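PDB 3DOR: protein CT_858 from Chlamydia trachomatis, which probably acts as a secreted serine-type endopeptidase of the chlamydial pathogen, and forms a dimer in its mature form. Local coordinates for residues T89-S94 with L536-N541; R97-D102 with D542-G547; K455-L460 with N479-I484. All blocks are in the same frame, centred on the assembly; numbering follows the deposited sequence.

Contact 1: T89-S94 with L536-N541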
ATOM      1  N   THR B  89       1.271  34.112   7.580  1.00 30.72           N
ATOM      2  CA  THR B  89       2.075  33.222   8.396  1.00 30.47           C
ATOM      3  C   THR B  89       2.510  33.973   9.643  1.00 30.09           C
ATOM      4  O   THR B  89       3.076  35.062   9.568  1.00 31.72           O
ATOM      5  CB  THR B  89       3.329  32.718   7.652  1.00 32.03           C
ATOM      6  OG1 THR B  89       2.938  32.074   6.428  1.00 34.12           O
ATOM      7  CG2 THR B  89       4.083  31.713   8.523  1.00 30.29           C
ATOM      8  N   VAL B  90       2.231  33.385  10.793  1.00 29.93           N
ATOM      9  CA  VAL B  90       2.585  33.989  12.062  1.00 33.44           C
ATOM     10  C   VAL B  90       3.662  33.162  12.760  1.00 35.19           C
ATOM     11  O   VAL B  90       3.812  31.969  12.489  1.00 36.58           O
ATOM     12  CB  VAL B  90       1.333  34.088  12.963  1.00 34.30           C
ATOM     13  CG1 VAL B  90       1.722  34.438  14.390  1.00 35.23           C
ATOM     14  CG2 VAL B  90       0.392  35.144  12.399  1.00 34.74           C
ATOM     15  N   GLN B  91       4.426  33.804  13.637  1.00 34.27           N
ATOM     16  CA  GLN B  91       5.463  33.116  14.392  1.00 35.20           C
ATOM     17  C   GLN B  91       5.441  33.677  15.813  1.00 35.84           C
ATOM     18  O   GLN B  91       5.420  34.896  16.016  1.00 36.02           O
ATOM     19  CB  GLN B  91       6.834  33.339  13.749  1.00 37.07           C
ATOM     20  CG  GLN B  91       7.939  32.454  14.303  1.00 41.16           C
ATOM     21  CD  GLN B  91       9.235  32.573  13.504  1.00 45.15           C
ATOM     22  OE1 GLN B  91      10.184  31.807  13.708  1.00 46.87           O
ATOM     23  NE2 GLN B  91       9.278  33.537  12.593  1.00 44.62           N
ATOM     24  N   LYS B  92       5.428  32.786  16.796  1.00 34.33           N
ATOM     25  CA  LYS B  92       5.394  33.195  18.189  1.00 33.76           C
ATOM     26  C   LYS B  92       6.802  33.444  18.714  1.00 33.15           C
ATOM     27  O   LYS B  92       7.669  32.575  18.611  1.00 32.50           O
ATOM     28  CB  LYS B  92       4.710  32.115  19.024  1.00 34.02           C
ATOM     29  CG  LYS B  92       4.473  32.497  20.469  1.00 35.87           C
ATOM     30  CD  LYS B  92       3.757  31.383  21.214  1.00 36.83           C
ATOM     31  CE  LYS B  92       3.501  31.782  22.659  1.00 40.22           C
ATOM     32  NZ  LYS B  92       2.725  30.745  23.399  1.00 40.06           N
ATOM     33  N   SER B  93       7.030  34.627  19.279  1.00 31.17           N
ATOM     34  CA  SER B  93       8.346  34.960  19.817  1.00 31.72           C
ATOM     35  C   SER B  93       8.484  34.468  21.256  1.00 30.70           C
ATOM     36  O   SER B  93       7.508  34.044  21.869  1.00 26.47           O
ATOM     37  CB  SER B  93       8.571  36.472  19.769  1.00 34.36           C
ATOM     38  OG  SER B  93       7.683  37.137  20.657  1.00 39.02           O
ATOM     39  N   SER B  94       9.701  34.548  21.788  1.00 30.20           N
ATOM     40  CA  SER B  94       9.986  34.104  23.143  1.00 32.68           C
ATOM     41  C   SER B  94       9.237  34.908  24.208  1.00 34.25           C
ATOM     42  O   SER B  94       9.048  34.430  25.325  1.00 34.20           O
ATOM     43  CB  SER B  94      11.492  34.168  23.417  1.00 30.83           C
ATOM     44  OG  SER B  94      11.979  35.487  23.247  1.00 32.49           O
ATOM     45  N   LEU B 536      18.031  28.501  22.854  1.00 26.35           N
ATOM     46  CA  LEU B 536      18.108  29.765  22.137  1.00 25.59           C
ATOM     47  C   LEU B 536      16.842  29.991  21.326  1.00 26.81           C
ATOM     48  O   LEU B 536      16.795  29.676  20.134  1.00 27.95           O
ATOM     49  CB  LEU B 536      19.299  29.736  21.182  1.00 25.34           C
ATOM     50  CG  LEU B 536      20.208  30.942  20.949  1.00 26.47           C
ATOM     51  CD1 LEU B 536      20.736  30.843  19.530  1.00 24.69           C
ATOM     52  CD2 LEU B 536      19.493  32.265  21.163  1.00 28.71           C
ATOM     53  N   PRO B 537      15.792  30.523  21.962  1.00 25.92           N
ATOM     54  CA  PRO B 537      14.543  30.777  21.244  1.00 23.57           C
ATOM     55  C   PRO B 537      14.668  32.016  20.373  1.00 23.61           C
ATOM     56  O   PRO B 537      15.612  32.787  20.516  1.00 25.80           O
ATOM     57  CB  PRO B 537      13.530  30.969  22.373  1.00 24.54           C
ATOM     58  CG  PRO B 537      14.366  31.647  23.446  1.00 25.91           C
ATOM     59  CD  PRO B 537      15.656  30.830  23.402  1.00 26.04           C
ATOM     60  N   PHE B 538      13.728  32.203  19.456  1.00 23.93           N
ATOM     61  CA  PHE B 538      13.729  33.387  18.597  1.00 25.40           C
ATOM     62  C   PHE B 538      13.034  34.514  19.371  1.00 27.73           C
ATOM     63  O   PHE B 538      11.958  34.308  19.931  1.00 27.32           O
ATOM     64  CB  PHE B 538      12.968  33.105  17.297  1.00 23.95           C
ATOM     65  CG  PHE B 538      13.614  32.051  16.430  1.00 26.76           C
ATOM     66  CD1 PHE B 538      12.877  30.954  15.979  1.00 24.50           C
ATOM     67  CD2 PHE B 538      14.963  32.156  16.064  1.00 24.69           C
ATOM     68  CE1 PHE B 538      13.473  29.969  15.176  1.00 25.95           C
ATOM     69  CE2 PHE B 538      15.570  31.177  15.261  1.00 25.04           C
ATOM     70  CZ  PHE B 538      14.826  30.082  14.817  1.00 25.01           C
ATOM     71  N   THR B 539      13.657  35.692  19.427  1.00 28.28           N
ATOM     72  CA  THR B 539      13.075  36.825  20.142  1.00 28.85           C
ATOM     73  C   THR B 539      12.177  37.619  19.201  1.00 29.92           C
ATOM     74  O   THR B 539      12.123  37.347  18.000  1.00 30.22           O
ATOM     75  CB  THR B 539      14.157  37.802  20.671  1.00 29.42           C
ATOM     76  OG1 THR B 539      14.901  38.327  19.562  1.00 26.91           O
ATOM     77  CG2 THR B 539      15.105  37.103  21.647  1.00 27.08           C
ATOM     78  N   ALA B 540      11.470  38.602  19.746  1.00 29.92           N
ATOM     79  CA  ALA B 540      10.608  39.433  18.918  1.00 29.83           C
ATOM     80  C   ALA B 540      11.498  40.195  17.930  1.00 29.35           C
ATOM     81  O   ALA B 540      11.133  40.380  16.774  1.00 31.62           O
ATOM     82  CB  ALA B 540       9.803  40.411  19.792  1.00 29.42           C
ATOM     83  N   ASN B 541      12.674  40.624  18.378  1.00 29.20           N
ATOM     84  CA  ASN B 541      13.584  41.336  17.484  1.00 31.66           C
ATOM     85  C   ASN B 541      14.063  40.437  16.341  1.00 32.46           C
ATOM     86  O   ASN B 541      14.304  40.910  15.225  1.00 31.99           O
ATOM     87  CB  ASN B 541      14.790  41.883  18.252  1.00 34.03           C
ATOM     88  CG  ASN B 541      14.433  43.087  19.108  1.00 37.49           C
ATOM     89  OD1 ASN B 541      13.522  43.844  18.769  1.00 36.34           O
ATOM     90  ND2 ASN B 541      15.153  43.277  20.214  1.00 37.73           N
TER
HETATM   91  O   HOH W   1      11.154  38.135  22.476  1.00 45.82           O
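The end of PDZ-domain strand 83-92, with the turn that follows it, rests against the linker that leads from the S41 sheet into helix 540-544, where Ser93 and Ser94 meet Phe538, Thr539 and Ala540. The chain directions here are 108° apart, so strand and linker do not pair as sheet, and the single direct hydrogen bond runs from Ser94 N to Phe538 O at 2.9 Å. It is somewhat bent at the hydrogen (140°), although the donor lies close to the line of the carbonyl. Small residues suit this close backbone approach: Ser93 CB sits 3.6 Å from Ala540 N, and Ala540 offers only a methyl, with CB 4.0 Å from Ser93 OG. That hydroxyl makes a weak hydrogen bond back to Arg97 O. Pro537 edges the contact, its CG 3.8 Å from Ser94 CB, an apolar ring against a short methylene.

Gln91 reaches out along an extended chain, CG lying anti to the backbone N (chi1 -169°). This brings OE1 obliquely to the Phe538 ring, 3.6 Å from CD1, while NE2 is held by the hydroxyl of Tyr548. The Phe538 ring belongs to an aromatic cluster with Tyr548, Tyr551 and Phe261, which suits a large apolar residue at the junction of the two domains. Thr539 is the N-cap: its OG1 caps Asp542 N and also bonds Glu550, while Asp542 OD2 accepts from Thr539 N, a capping box. Ala540 N, at the start of the helix with no earlier helical carbonyl to bond, is satisfied by a water, which accepts from it at 2.8 Å and is also hydrogen-bonded to Ser94 OG at 2.9 Å.

Contact 2: R97-D102 with D542-G547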
ATOM      1  N   ARG B  97       4.434  36.862  22.133  1.00 36.31           N
ATOM      2  CA  ARG B  97       3.597  37.584  21.187  1.00 36.81           C
ATOM      3  C   ARG B  97       3.638  36.943  19.804  1.00 35.48           C
ATOM      4  O   ARG B  97       4.639  36.338  19.414  1.00 34.67           O
ATOM      5  CB  ARG B  97       4.034  39.048  21.120  1.00 39.28           C
ATOM      6  CG  ARG B  97       3.751  39.825  22.404  1.00 43.84           C
ATOM      7  CD  ARG B  97       4.238  41.262  22.312  1.00 50.15           C
ATOM      8  NE  ARG B  97       5.697  41.355  22.322  1.00 54.50           N
ATOM      9  CZ  ARG B  97       6.375  42.485  22.137  1.00 57.26           C
ATOM     10  NH1 ARG B  97       5.721  43.622  21.920  1.00 57.74           N
ATOM     11  NH2 ARG B  97       7.706  42.485  22.175  1.00 56.52           N
ATOM     12  N   PHE B  98       2.536  37.070  19.072  1.00 34.49           N
ATOM     13  CA  PHE B  98       2.441  36.504  17.736  1.00 35.42           C
ATOM     14  C   PHE B  98       2.669  37.570  16.677  1.00 35.98           C
ATOM     15  O   PHE B  98       2.007  38.608  16.688  1.00 37.82           O
ATOM     16  CB  PHE B  98       1.074  35.852  17.534  1.00 37.38           C
ATOM     17  CG  PHE B  98       0.824  34.689  18.445  1.00 39.16           C
ATOM     18  CD1 PHE B  98       0.373  34.889  19.745  1.00 38.54           C
ATOM     19  CD2 PHE B  98       1.072  33.390  18.016  1.00 39.50           C
ATOM     20  CE1 PHE B  98       0.172  33.808  20.604  1.00 39.20           C
ATOM     21  CE2 PHE B  98       0.874  32.300  18.869  1.00 40.60           C
ATOM     22  CZ  PHE B  98       0.424  32.513  20.165  1.00 38.41           C
ATOM     23  N   TYR B  99       3.607  37.312  15.768  1.00 34.12           N
ATOM     24  CA  TYR B  99       3.924  38.263  14.705  1.00 33.68           C
ATOM     25  C   TYR B  99       3.766  37.689  13.305  1.00 33.27           C
ATOM     26  O   TYR B  99       4.049  36.515  13.069  1.00 35.07           O
ATOM     27  CB  TYR B  99       5.360  38.769  14.837  1.00 32.45           C
ATOM     28  CG  TYR B  99       5.645  39.513  16.112  1.00 34.78           C
ATOM     29  CD1 TYR B  99       6.082  38.842  17.255  1.00 35.22           C
ATOM     30  CD2 TYR B  99       5.461  40.893  16.185  1.00 34.24           C
ATOM     31  CE1 TYR B  99       6.330  39.532  18.447  1.00 35.67           C
ATOM     32  CE2 TYR B  99       5.704  41.591  17.366  1.00 35.06           C
ATOM     33  CZ  TYR B  99       6.134  40.905  18.489  1.00 37.09           C
ATOM     34  OH  TYR B  99       6.347  41.588  19.658  1.00 40.56           O
ATOM     35  N   PHE B 100       3.312  38.529  12.378  1.00 31.22           N
ATOM     36  CA  PHE B 100       3.165  38.119  10.993  1.00 29.69           C
ATOM     37  C   PHE B 100       4.580  38.114  10.406  1.00 29.90           C
ATOM     38  O   PHE B 100       5.294  39.115  10.504  1.00 28.12           O
ATOM     39  CB  PHE B 100       2.284  39.113  10.218  1.00 30.96           C
ATOM     40  CG  PHE B 100       0.812  39.022  10.554  1.00 29.92           C
ATOM     41  CD1 PHE B 100       0.283  39.722  11.631  1.00 31.06           C
ATOM     42  CD2 PHE B 100      -0.033  38.214   9.803  1.00 29.58           C
ATOM     43  CE1 PHE B 100      -1.066  39.623  11.958  1.00 31.28           C
ATOM     44  CE2 PHE B 100      -1.382  38.102  10.120  1.00 31.49           C
ATOM     45  CZ  PHE B 100      -1.903  38.808  11.202  1.00 31.78           C
ATOM     46  N   VAL B 101       4.999  36.987   9.836  1.00 28.58           N
ATOM     47  CA  VAL B 101       6.327  36.902   9.232  1.00 28.45           C
ATOM     48  C   VAL B 101       6.227  36.728   7.729  1.00 29.28           C
ATOM     49  O   VAL B 101       7.239  36.723   7.030  1.00 29.19           O
ATOM     50  CB  VAL B 101       7.167  35.738   9.799  1.00 28.89           C
ATOM     51  CG1 VAL B 101       7.551  36.036  11.236  1.00 26.94           C
ATOM     52  CG2 VAL B 101       6.385  34.425   9.693  1.00 26.83           C
ATOM     53  N   ASP B 102       5.006  36.582   7.227  1.00 31.07           N
ATOM     54  CA  ASP B 102       4.823  36.453   5.795  1.00 32.00           C
ATOM     55  C   ASP B 102       3.403  36.776   5.341  1.00 33.69           C
ATOM     56  O   ASP B 102       2.425  36.448   6.016  1.00 30.96           O
ATOM     57  CB  ASP B 102       5.224  35.052   5.334  1.00 33.74           C
ATOM     58  CG  ASP B 102       5.678  35.028   3.884  1.00 36.17           C
ATOM     59  OD1 ASP B 102       5.871  36.118   3.302  1.00 33.75           O
ATOM     60  OD2 ASP B 102       5.851  33.920   3.334  1.00 32.98           O
ATOM     61  N   ASP B 542      14.205  39.145  16.617  1.00 31.57           N
ATOM     62  CA  ASP B 542      14.628  38.207  15.581  1.00 32.44           C
ATOM     63  C   ASP B 542      13.534  38.118  14.537  1.00 34.19           C
ATOM     64  O   ASP B 542      13.789  38.182  13.335  1.00 32.21           O
ATOM     65  CB  ASP B 542      14.831  36.801  16.149  1.00 30.75           C
ATOM     66  CG  ASP B 542      16.145  36.640  16.859  1.00 30.97           C
ATOM     67  OD1 ASP B 542      17.162  37.171  16.350  1.00 29.52           O
ATOM     68  OD2 ASP B 542      16.158  35.964  17.912  1.00 29.59           O
ATOM     69  N   ILE B 543      12.309  37.975  15.034  1.00 36.65           N
ATOM     70  CA  ILE B 543      11.121  37.810  14.213  1.00 38.48           C
ATOM     71  C   ILE B 543      10.539  39.060  13.567  1.00 39.68           C
ATOM     72  O   ILE B 543      10.199  39.043  12.385  1.00 40.08           O
ATOM     73  CB  ILE B 543      10.014  37.126  15.051  1.00 37.76           C
ATOM     74  CG1 ILE B 543      10.505  35.753  15.513  1.00 38.70           C
ATOM     75  CG2 ILE B 543       8.737  36.997  14.247  1.00 38.18           C
ATOM     76  CD1 ILE B 543       9.605  35.081  16.523  1.00 39.31           C
ATOM     77  N   ARG B 544      10.432  40.142  14.327  1.00 41.16           N
ATOM     78  CA  ARG B 544       9.827  41.359  13.802  1.00 44.23           C
ATOM     79  C   ARG B 544      10.093  41.639  12.323  1.00 44.95           C
ATOM     80  O   ARG B 544       9.149  41.811  11.554  1.00 47.09           O
ATOM     81  CB  ARG B 544      10.213  42.582  14.642  1.00 44.03           C
ATOM     82  CG  ARG B 544       9.432  43.828  14.225  1.00 46.61           C
ATOM     83  CD  ARG B 544       9.468  44.952  15.262  1.00 46.81           C
ATOM     84  NE  ARG B 544       8.873  44.574  16.546  1.00 46.44           N
ATOM     85  CZ  ARG B 544       9.571  44.193  17.616  1.00 45.54           C
ATOM     86  NH1 ARG B 544      10.896  44.134  17.568  1.00 44.33           N
ATOM     87  NH2 ARG B 544       8.942  43.888  18.744  1.00 44.66           N
ATOM     88  N   TYR B 545      11.353  41.679  11.908  1.00 44.06           N
ATOM     89  CA  TYR B 545      11.634  41.951  10.501  1.00 43.44           C
ATOM     90  C   TYR B 545      12.394  40.820   9.799  1.00 41.90           C
ATOM     91  O   TYR B 545      13.094  41.036   8.812  1.00 41.85           O
ATOM     92  CB  TYR B 545      12.375  43.290  10.373  1.00 46.34           C
ATOM     93  CG  TYR B 545      11.550  44.475  10.868  1.00 50.37           C
ATOM     94  CD1 TYR B 545      12.155  45.562  11.501  1.00 52.15           C
ATOM     95  CD2 TYR B 545      10.158  44.488  10.732  1.00 51.09           C
ATOM     96  CE1 TYR B 545      11.390  46.631  11.994  1.00 52.56           C
ATOM     97  CE2 TYR B 545       9.388  45.548  11.217  1.00 52.73           C
ATOM     98  CZ  TYR B 545      10.009  46.614  11.849  1.00 52.99           C
ATOM     99  OH  TYR B 545       9.242  47.648  12.343  1.00 52.46           O
ATOM    100  N   LYS B 546      12.244  39.611  10.324  1.00 38.72           N
ATOM    101  CA  LYS B 546      12.868  38.427   9.745  1.00 37.39           C
ATOM    102  C   LYS B 546      14.382  38.449   9.601  1.00 34.40           C
ATOM    103  O   LYS B 546      14.920  37.787   8.717  1.00 32.93           O
ATOM    104  CB  LYS B 546      12.241  38.151   8.379  1.00 38.35           C
ATOM    105  CG  LYS B 546      10.781  37.789   8.481  1.00 40.94           C
ATOM    106  CD  LYS B 546       9.998  38.215   7.253  1.00 41.64           C
ATOM    107  CE  LYS B 546      10.258  37.324   6.072  1.00 39.58           C
ATOM    108  NZ  LYS B 546       9.256  37.611   5.007  1.00 36.93           N
ATOM    109  N   GLY B 547      15.065  39.190  10.469  1.00 32.69           N
ATOM    110  CA  GLY B 547      16.512  39.258  10.394  1.00 30.89           C
ATOM    111  C   GLY B 547      17.233  38.234  11.256  1.00 30.35           C
ATOM    112  O   GLY B 547      18.338  37.814  10.917  1.00 31.76           O
TER
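Residues 98-102 form a strand, and residues 542-547 carry on from the start of helix 540-544, their backbone staying a full side-chain layer away: Tyr99 CA lies 6.7 Å from Arg544 CA, and Val101 CA is equally far from Lys546 CA. No sheet-like pairing is possible at such spacing, so side chains bridge it. Farther on, Lys546 N bonds Ile543 O, and Lys546 itself has positive phi (58°).

Beta-branched residues fill the middle. Ile543 CG2, the branch set anti to the main-chain nitrogen, drops between two strand residues, touching Val101 CG1 at 3.4 Å, tighter than usual for carbons, and Tyr99 CB at 3.9 Å. Val101 stands at a classic beta bulge, where it and Asp102 both face Thr89 of the neighbouring strand. Bulges of this kind locally twist an antiparallel sheet, here that of the PDZ domain, and Val101 O lies toward the helix side. Lys546 takes it: NZ donates to Val101 O at 3.0 Å, tilted 19° from the carbonyl plane; CD and CE run beside the same oxygen, and the bend at chi3 turns CE and NZ back to it. A long, flexible amine suits this reach, and Asp102 OD1, 4.1 Å from NZ, adds an opposite charge beyond salt-bridge distance.

At the other end Arg544, bent at chi3, brings NH2 obliquely to the Tyr99 hydroxyl, 3.6 Å from OH, with the guanidinium and ring nearly perpendicular (84°). Its guanidinium edge also faces Arg97, NH2 to NH2 3.9 Å. The cost of the like charges is probably eased by Asp95, which salt-bridges Arg97, and by Asn541, whose OD1 accepts from Arg544 NH1.

Contact 3: K455-L460 with N479-I484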
ATOM      1  N   LYS B 455      35.278  17.804  12.078  1.00 23.66           N
ATOM      2  CA  LYS B 455      35.482  19.058  12.781  1.00 23.11           C
ATOM      3  C   LYS B 455      34.251  19.394  13.617  1.00 22.87           C
ATOM      4  O   LYS B 455      33.252  18.697  13.546  1.00 21.06           O
ATOM      5  CB  LYS B 455      35.798  20.161  11.772  1.00 24.65           C
ATOM      6  CG  LYS B 455      37.061  19.829  11.010  1.00 26.53           C
ATOM      7  CD  LYS B 455      37.416  20.826   9.949  1.00 32.81           C
ATOM      8  CE  LYS B 455      38.543  20.256   9.081  1.00 33.52           C
ATOM      9  NZ  LYS B 455      39.174  21.291   8.240  1.00 39.33           N
ATOM     10  N   PRO B 456      34.315  20.456  14.431  1.00 24.33           N
ATOM     11  CA  PRO B 456      33.134  20.775  15.237  1.00 24.51           C
ATOM     12  C   PRO B 456      31.856  21.057  14.454  1.00 24.07           C
ATOM     13  O   PRO B 456      31.880  21.590  13.346  1.00 22.47           O
ATOM     14  CB  PRO B 456      33.599  21.948  16.115  1.00 23.62           C
ATOM     15  CG  PRO B 456      34.859  22.444  15.454  1.00 29.20           C
ATOM     16  CD  PRO B 456      35.490  21.225  14.873  1.00 26.22           C
ATOM     17  N   ILE B 457      30.738  20.660  15.048  1.00 22.11           N
ATOM     18  CA  ILE B 457      29.436  20.815  14.437  1.00 21.95           C
ATOM     19  C   ILE B 457      28.439  21.432  15.401  1.00 23.59           C
ATOM     20  O   ILE B 457      28.384  21.066  16.591  1.00 23.56           O
ATOM     21  CB  ILE B 457      28.854  19.438  14.001  1.00 21.41           C
ATOM     22  CG1 ILE B 457      29.781  18.763  12.991  1.00 21.49           C
ATOM     23  CG2 ILE B 457      27.463  19.626  13.395  1.00 18.16           C
ATOM     24  CD1 ILE B 457      29.340  17.351  12.595  1.00 27.28           C
ATOM     25  N   CYS B 458      27.651  22.367  14.883  1.00 21.01           N
ATOM     26  CA  CYS B 458      26.606  22.999  15.667  1.00 20.60           C
ATOM     27  C   CYS B 458      25.300  22.739  14.925  1.00 21.31           C
ATOM     28  O   CYS B 458      25.144  23.160  13.776  1.00 23.17           O
ATOM     29  CB  CYS B 458      26.841  24.503  15.782  1.00 24.17           C
ATOM     30  SG  CYS B 458      25.497  25.355  16.636  1.00 28.35           S
ATOM     31  N   VAL B 459      24.374  22.027  15.565  1.00 21.23           N
ATOM     32  CA  VAL B 459      23.085  21.722  14.951  1.00 19.87           C
ATOM     33  C   VAL B 459      21.995  22.629  15.503  1.00 21.96           C
ATOM     34  O   VAL B 459      21.854  22.778  16.722  1.00 22.18           O
ATOM     35  CB  VAL B 459      22.652  20.244  15.211  1.00 18.68           C
ATOM     36  CG1 VAL B 459      21.355  19.935  14.466  1.00 16.57           C
ATOM     37  CG2 VAL B 459      23.737  19.301  14.781  1.00 16.22           C
ATOM     38  N   LEU B 460      21.220  23.228  14.602  1.00 21.06           N
ATOM     39  CA  LEU B 460      20.127  24.108  14.996  1.00 21.08           C
ATOM     40  C   LEU B 460      18.832  23.301  14.932  1.00 22.54           C
ATOM     41  O   LEU B 460      18.540  22.655  13.920  1.00 20.91           O
ATOM     42  CB  LEU B 460      20.028  25.306  14.054  1.00 19.81           C
ATOM     43  CG  LEU B 460      21.340  26.034  13.771  1.00 19.62           C
ATOM     44  CD1 LEU B 460      21.063  27.136  12.768  1.00 14.94           C
ATOM     45  CD2 LEU B 460      21.951  26.593  15.071  1.00 17.63           C
ATOM     46  N   ASN B 479      26.182  11.284  21.946  1.00 26.54           N
ATOM     47  CA  ASN B 479      27.506  10.740  21.608  1.00 26.10           C
ATOM     48  C   ASN B 479      28.531  11.867  21.694  1.00 26.51           C
ATOM     49  O   ASN B 479      29.703  11.686  21.343  1.00 26.13           O
ATOM     50  CB  ASN B 479      27.512  10.148  20.186  1.00 25.76           C
ATOM     51  CG  ASN B 479      26.868   8.767  20.115  1.00 26.72           C
ATOM     52  OD1 ASN B 479      27.469   7.769  20.506  1.00 27.11           O
ATOM     53  ND2 ASN B 479      25.639   8.709  19.619  1.00 25.27           N
ATOM     54  N   ASP B 480      28.073  13.035  22.152  1.00 26.84           N
ATOM     55  CA  ASP B 480      28.929  14.215  22.304  1.00 24.10           C
ATOM     56  C   ASP B 480      29.666  14.567  20.998  1.00 24.77           C
ATOM     57  O   ASP B 480      30.842  14.926  21.033  1.00 24.35           O
ATOM     58  CB  ASP B 480      29.972  13.975  23.409  1.00 25.93           C
ATOM     59  CG  ASP B 480      29.348  13.720  24.783  1.00 29.74           C
ATOM     60  OD1 ASP B 480      29.644  12.715  25.431  1.00 35.01           O
ATOM     61  OD2 ASP B 480      28.498  14.632  25.236  1.00 28.82           O
ATOM     62  N   ARG B 481      28.982  14.473  19.863  1.00 23.59           N
ATOM     63  CA  ARG B 481      29.594  14.769  18.560  1.00 25.94           C
ATOM     64  C   ARG B 481      29.366  16.220  18.140  1.00 23.95           C
ATOM     65  O   ARG B 481      30.181  16.808  17.430  1.00 24.92           O
ATOM     66  CB  ARG B 481      28.988  13.861  17.473  1.00 25.77           C
ATOM     67  CG  ARG B 481      29.982  13.058  16.643  1.00 35.13           C
ATOM     68  CD  ARG B 481      30.522  13.774  15.406  1.00 31.61           C
ATOM     69  NE  ARG B 481      31.292  14.939  15.776  1.00 37.34           N
ATOM     70  CZ  ARG B 481      31.925  15.739  14.929  1.00 33.31           C
ATOM     71  NH1 ARG B 481      31.910  15.504  13.626  1.00 30.18           N
ATOM     72  NH2 ARG B 481      32.528  16.814  15.401  1.00 31.80           N
ATOM     73  N   ALA B 482      28.241  16.784  18.556  1.00 21.68           N
ATOM     74  CA  ALA B 482      27.912  18.145  18.174  1.00 22.43           C
ATOM     75  C   ALA B 482      27.246  18.955  19.260  1.00 22.46           C
ATOM     76  O   ALA B 482      26.677  18.412  20.209  1.00 25.70           O
ATOM     77  CB  ALA B 482      27.009  18.131  16.940  1.00 20.26           C
ATOM     78  N   LEU B 483      27.311  20.270  19.091  1.00 22.61           N
ATOM     79  CA  LEU B 483      26.697  21.218  20.004  1.00 23.10           C
ATOM     80  C   LEU B 483      25.273  21.404  19.457  1.00 22.24           C
ATOM     81  O   LEU B 483      25.107  21.761  18.283  1.00 21.52           O
ATOM     82  CB  LEU B 483      27.468  22.535  19.938  1.00 22.81           C
ATOM     83  CG  LEU B 483      27.510  23.537  21.101  1.00 27.65           C
ATOM     84  CD1 LEU B 483      26.962  24.866  20.634  1.00 23.11           C
ATOM     85  CD2 LEU B 483      26.766  23.012  22.313  1.00 21.26           C
ATOM     86  N   ILE B 484      24.253  21.153  20.276  1.00 19.43           N
ATOM     87  CA  ILE B 484      22.871  21.298  19.812  1.00 21.72           C
ATOM     88  C   ILE B 484      22.319  22.617  20.347  1.00 22.70           C
ATOM     89  O   ILE B 484      22.341  22.864  21.554  1.00 23.09           O
ATOM     90  CB  ILE B 484      21.973  20.102  20.268  1.00 22.14           C
ATOM     91  CG1 ILE B 484      22.316  18.826  19.490  1.00 22.73           C
ATOM     92  CG2 ILE B 484      20.517  20.388  19.933  1.00 20.14           C
ATOM     93  CD1 ILE B 484      23.690  18.378  19.616  1.00 31.76           C
TER
HETATM   94  O   HOH W   2      31.252  19.472  17.693  1.00 28.72           O
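Backbone hydrogen bonds between Leu483 and both Ile457 and Val459 join strands 457-461 and 483-486 as parallel neighbours, the two ends of a beta-alpha-beta unit in the mixed sheet of the S41 peptidase region (ClpP/crotonase clan). Leu483 N donates to Ile457 O at 2.8 Å, and Val459 N to Leu483 O at 2.8 Å, so Leu483 uses both its NH and its carbonyl on the same neighbour. One step earlier a water takes the place of the direct bond, accepting from Ile457 N and donating to Arg481 O. Two CH contacts supplement the pairing: Cys458 CA approaches Leu483 O at 3.3 Å, and Ile484 CA lies more loosely against Val459 O.

The charged contribution comes from Arg481. Its chain folds back at chi2 (-88°) and chi3, bringing NH2 within 2.7 Å of Lys455 O. The bond is fairly straight at the hydrogen and close to the guanidinium plane, but the donor stands 54° above the carbonyl plane. Ile457 CD1 covers one face of the guanidinium, 3.3 Å from NH1, so the flat group is both bonded at its edge and packed on its face. NH1 also donates to Leu356 O, and NH2 salt-bridges a bound sulfate, probably from the crystallisation liquor.

Apolar contacts complete the pairing. Ala482 has just a methyl, which fits close to the neighbouring backbone, its CB 3.7 Å from Ile457 CB and 4.1 Å from Val459 CG2. Cys458 and Leu483 share one face of the sheet, Val459 and Ile484 the other.

Helix 468-478, the connection between the strands, packs on the Val459 face through Phe472 and Leu476; helix 549-564 lies against the Leu483 face through Leu562; strands 333-337 and 534-535 flank the pair.

How the contacts relate
Contact 3 is a buried strand pair inside the S41 sheet, adding a water and an arginine to its regular backbone pairing. Contacts 1 and 2 are only partly buried and lie where the PDZ sheet meets helix 540-544: contact 1 relies on one backbone bond, a bridging water and small side chains, contact 2 on an apolar centre with a lysine-carbonyl bond at one end and arginines at the other. These two adjoin: strands 83-92 and 98-103 are sheet neighbours, with Thr89 O 2.7 Å from Val101 N, and one short helix serves both. Contact 3 stands apart, its centre about 24 Å from that of contact 1, yet along the chain it is nested inside the loops that both close.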